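Local coordinates for glucan-binding protein C, GbpC (PDB 5UQZ) that probably binds glucan and mediates both sucrose-independent and sucrose-dependent adherence of Streptococcus mutans, at residues Leu213-Leu225 with Tyr299-Pro311. Numbering follows the deposited sequence. Where two conformers were deposited one is given.
With CA (calcium ion), chain B.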
# COMPACT_ATOMS: atom_id res chain seq x y z
N LEU A 213 -10.71 20.88 -8.26
CA LEU A 213 -10.23 19.69 -8.94
C LEU A 213 -11.12 19.27 -10.10
O LEU A 213 -10.92 18.18 -10.66
CB LEU A 213 -10.01 18.54 -7.94
CG LEU A 213 -9.09 18.88 -6.77
CD1 LEU A 213 -8.94 17.65 -5.88
CD2 LEU A 213 -7.69 19.37 -7.23
N SER A 214 -12.07 20.13 -10.51
CA SER A 214 -13.03 19.63 -11.49
C SER A 214 -12.53 19.64 -12.93
O SER A 214 -13.32 19.27 -13.80
CB SER A 214 -14.40 20.30 -11.36
OG SER A 214 -14.27 21.69 -11.59
N GLY A 215 -11.27 19.97 -13.17
CA GLY A 215 -10.64 19.65 -14.44
C GLY A 215 -10.29 18.18 -14.55
O GLY A 215 -9.86 17.72 -15.62
N ASN A 216 -10.46 17.42 -13.47
CA ASN A 216 -10.26 15.97 -13.51
C ASN A 216 -8.83 15.59 -13.81
O ASN A 216 -8.55 14.55 -14.44
CB ASN A 216 -11.26 15.27 -14.42
CG ASN A 216 -12.66 15.28 -13.87
OD1 ASN A 216 -12.91 15.82 -12.79
ND2 ASN A 216 -13.60 14.73 -14.62
N ASN A 217 -7.88 16.40 -13.30
CA ASN A 217 -6.46 16.11 -13.51
C ASN A 217 -5.77 15.57 -12.26
O ASN A 217 -4.55 15.38 -12.28
CB ASN A 217 -5.72 17.36 -14.01
CG ASN A 217 -6.30 17.87 -15.33
OD1 ASN A 217 -6.86 18.97 -15.40
ND2 ASN A 217 -6.18 17.04 -16.38
N ALA A 218 -6.49 15.32 -11.16
CA ALA A 218 -5.84 14.78 -9.97
C ALA A 218 -5.96 13.26 -10.01
O ALA A 218 -6.96 12.69 -9.57
CB ALA A 218 -6.43 15.36 -8.68
N ILE A 219 -4.93 12.58 -10.51
CA ILE A 219 -4.95 11.13 -10.55
C ILE A 219 -4.20 10.65 -9.32
O ILE A 219 -3.03 11.00 -9.12
CB ILE A 219 -4.35 10.56 -11.85
CG1 ILE A 219 -4.89 11.28 -13.10
CG2 ILE A 219 -4.67 9.04 -11.91
CD1 ILE A 219 -6.39 11.33 -13.23
N MET A 220 -4.86 9.87 -8.47
CA MET A 220 -4.29 9.47 -7.20
C MET A 220 -4.23 7.96 -7.09
O MET A 220 -5.07 7.22 -7.61
CB MET A 220 -5.08 10.08 -6.06
CG MET A 220 -5.00 11.60 -6.13
SD MET A 220 -5.53 12.46 -4.67
CE MET A 220 -4.15 12.05 -3.60
N SER A 221 -3.23 7.50 -6.37
CA SER A 221 -2.98 6.08 -6.23
C SER A 221 -3.89 5.46 -5.18
O SER A 221 -4.19 6.07 -4.15
CB SER A 221 -1.52 5.88 -5.81
OG SER A 221 -1.27 6.49 -4.56
N LEU A 222 -4.27 4.21 -5.41
CA LEU A 222 -4.92 3.36 -4.42
C LEU A 222 -4.18 2.03 -4.51
O LEU A 222 -4.70 0.98 -4.93
CB LEU A 222 -6.42 3.22 -4.73
CG LEU A 222 -7.17 4.56 -4.65
CD1 LEU A 222 -8.56 4.48 -5.22
CD2 LEU A 222 -7.19 5.15 -3.23
N SER A 223 -2.92 2.06 -4.09
CA SER A 223 -2.05 0.91 -4.19
C SER A 223 -2.21 -0.01 -2.99
O SER A 223 -2.87 0.30 -2.00
CB SER A 223 -0.60 1.39 -4.27
OG SER A 223 -0.42 2.23 -5.41
N SER A 224 -1.58 -1.19 -3.10
CA SER A 224 -1.43 -2.07 -1.95
C SER A 224 -2.79 -2.47 -1.35
O SER A 224 -3.00 -2.48 -0.15
CB SER A 224 -0.53 -1.41 -0.91
OG SER A 224 -0.21 -2.30 0.15
N LEU A 225 -3.71 -2.91 -2.23
CA LEU A 225 -5.01 -3.42 -1.76
C LEU A 225 -4.90 -4.93 -1.64
O LEU A 225 -5.37 -5.70 -2.50
CB LEU A 225 -6.14 -2.96 -2.66
CG LEU A 225 -6.33 -1.43 -2.72
CD1 LEU A 225 -7.47 -1.09 -3.66
CD2 LEU A 225 -6.56 -0.80 -1.36
N TYR A 299 1.97 -2.69 -9.40
CA TYR A 299 0.71 -2.48 -10.11
C TYR A 299 -0.26 -3.62 -9.86
O TYR A 299 -1.48 -3.42 -9.93
CB TYR A 299 0.95 -2.31 -11.63
CG TYR A 299 1.21 -3.63 -12.33
CD1 TYR A 299 2.49 -4.19 -12.40
CD2 TYR A 299 0.15 -4.36 -12.85
CE1 TYR A 299 2.73 -5.42 -12.99
CE2 TYR A 299 0.36 -5.60 -13.43
CZ TYR A 299 1.66 -6.13 -13.49
OH TYR A 299 1.92 -7.34 -14.05
N TYR A 300 0.27 -4.81 -9.58
CA TYR A 300 -0.61 -5.97 -9.49
C TYR A 300 -1.61 -5.84 -8.36
O TYR A 300 -2.69 -6.45 -8.43
CB TYR A 300 0.24 -7.22 -9.32
CG TYR A 300 -0.53 -8.48 -9.13
CD1 TYR A 300 -1.34 -9.02 -10.16
CD2 TYR A 300 -0.44 -9.19 -7.93
CE1 TYR A 300 -2.06 -10.18 -9.95
CE2 TYR A 300 -1.13 -10.37 -7.74
CZ TYR A 300 -1.94 -10.87 -8.75
OH TYR A 300 -2.64 -12.05 -8.54
N GLY A 301 -1.26 -5.11 -7.30
CA GLY A 301 -2.16 -4.94 -6.18
C GLY A 301 -2.80 -3.56 -6.13
O GLY A 301 -3.30 -3.18 -5.07
N ALA A 302 -2.83 -2.84 -7.25
CA ALA A 302 -3.16 -1.42 -7.19
C ALA A 302 -4.39 -1.05 -8.01
O ALA A 302 -4.68 -1.64 -9.06
CB ALA A 302 -2.02 -0.60 -7.75
N GLY A 303 -5.09 -0.02 -7.53
CA GLY A 303 -6.04 0.74 -8.31
C GLY A 303 -5.61 2.18 -8.35
O GLY A 303 -4.55 2.56 -7.84
N ALA A 304 -6.44 3.04 -8.92
CA ALA A 304 -6.23 4.47 -8.92
C ALA A 304 -7.57 5.15 -9.06
O ALA A 304 -8.58 4.49 -9.30
CB ALA A 304 -5.34 4.88 -10.09
N MET A 305 -7.57 6.47 -8.89
CA MET A 305 -8.80 7.24 -9.02
C MET A 305 -8.50 8.56 -9.69
O MET A 305 -7.43 9.13 -9.54
CB MET A 305 -9.51 7.48 -7.70
CG MET A 305 -8.70 8.22 -6.68
SD MET A 305 -9.74 8.53 -5.20
CE MET A 305 -8.48 9.10 -4.05
N THR A 306 -9.51 9.10 -10.39
CA THR A 306 -9.59 10.54 -10.62
C THR A 306 -10.26 11.13 -9.40
O THR A 306 -11.45 10.85 -9.13
CB THR A 306 -10.38 10.83 -11.89
OG1 THR A 306 -9.71 10.23 -13.01
CG2 THR A 306 -10.48 12.33 -12.10
N TYR A 307 -9.46 11.81 -8.59
CA TYR A 307 -9.93 12.37 -7.34
C TYR A 307 -10.55 13.73 -7.61
O TYR A 307 -9.90 14.65 -8.12
CB TYR A 307 -8.75 12.48 -6.36
CG TYR A 307 -9.19 13.09 -5.04
CD1 TYR A 307 -10.14 12.45 -4.25
CD2 TYR A 307 -8.70 14.33 -4.60
CE1 TYR A 307 -10.61 13.04 -3.07
CE2 TYR A 307 -9.13 14.90 -3.44
CZ TYR A 307 -10.07 14.27 -2.68
OH TYR A 307 -10.55 14.82 -1.52
N LYS A 308 -11.84 13.84 -7.27
CA LYS A 308 -12.63 15.03 -7.60
C LYS A 308 -12.86 15.91 -6.37
O LYS A 308 -13.65 16.85 -6.42
CB LYS A 308 -13.96 14.61 -8.21
CG LYS A 308 -13.71 13.93 -9.58
CD LYS A 308 -15.06 13.46 -10.19
CE LYS A 308 -14.82 12.74 -11.50
NZ LYS A 308 -16.05 12.28 -12.21
N GLY A 309 -12.20 15.61 -5.27
CA GLY A 309 -12.36 16.44 -4.08
C GLY A 309 -13.42 15.99 -3.12
O GLY A 309 -13.62 16.66 -2.12
N GLU A 310 -14.00 14.84 -3.31
CA GLU A 310 -15.10 14.36 -2.49
C GLU A 310 -14.66 13.20 -1.61
O GLU A 310 -13.67 12.52 -1.91
CB GLU A 310 -16.21 13.93 -3.45
CG GLU A 310 -16.72 15.14 -4.27
CD GLU A 310 -18.23 15.25 -4.37
OE1 GLU A 310 -19.02 14.44 -3.82
OE2 GLU A 310 -18.65 16.20 -5.05
N PRO A 311 -15.36 12.93 -0.52
CA PRO A 311 -14.88 11.89 0.43
C PRO A 311 -14.86 10.49 -0.20
O PRO A 311 -15.62 10.16 -1.14
CB PRO A 311 -15.92 11.94 1.56
CG PRO A 311 -16.45 13.37 1.48
CD PRO A 311 -16.52 13.71 -0.00
CA CA B . -1.85 -2.87 1.88
O HOH W 1 -9.26 15.87 -10.50
O HOH W 2 -12.83 20.20 -6.47
O HOH W 3 -16.57 14.87 -13.68
O HOH W 4 -1.69 3.09 -7.70
O HOH W 5 0.39 -3.63 2.53
O HOH W 6 -1.80 -4.40 3.93
O HOH W 7 -0.92 -1.89 3.96
O HOH W 8 -2.58 -0.60 1.94
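Two donors grip Gly303 O: Leu222 N at 3.0 Å and a water at 2.9 Å that also reaches Ser223 OG. Leu222 N stands above the carbonyl plane, 49° out of it, and Gly303 N returns a bond to Leu222 O. Further along, Met220 and Met305 exchange backbone bonds, and Tyr307 N binds Ala218 O at 2.8 Å. Strands 219-222 and 303-306 are thus an antiparallel pair, with strand 245-247 flanking 303-306 on its other edge; this small three-stranded sheet is probably a side sheet of the beta-supersandwich fold described for this glucan-binding domain. Met220, Leu222 and Met305 share one face, where the Leu222 and Met305 side chains cross at about a right angle, with Leu222 CD1 4.0 Å from Met305 CB. Met220, its CG beside the backbone N and chi2 nearly extended (-166°), carries SD alongside Tyr307, 4.4 Å from the ring centroid, an oblique Met-aromatic contact. Leu213 CD1 packs on CD2 of the same ring at 3.6 Å, while Tyr307 OH is anchored by Ile201 O on strand 194-204. At the type I turn from Leu213 to Asn216, one water ties Leu213 O, Ala218 N and Tyr307 O together. At the opposite end Gly301 O takes Leu225 N at 2.9 Å, next to Ser224, where chi1 of -173° holds OG beside the carbonyl carbon and lets O and OG chelate one calcium; Asn226, Glu237 and four waters are further ligands, and Asp285 hydrogen-bonds Ser224 OG.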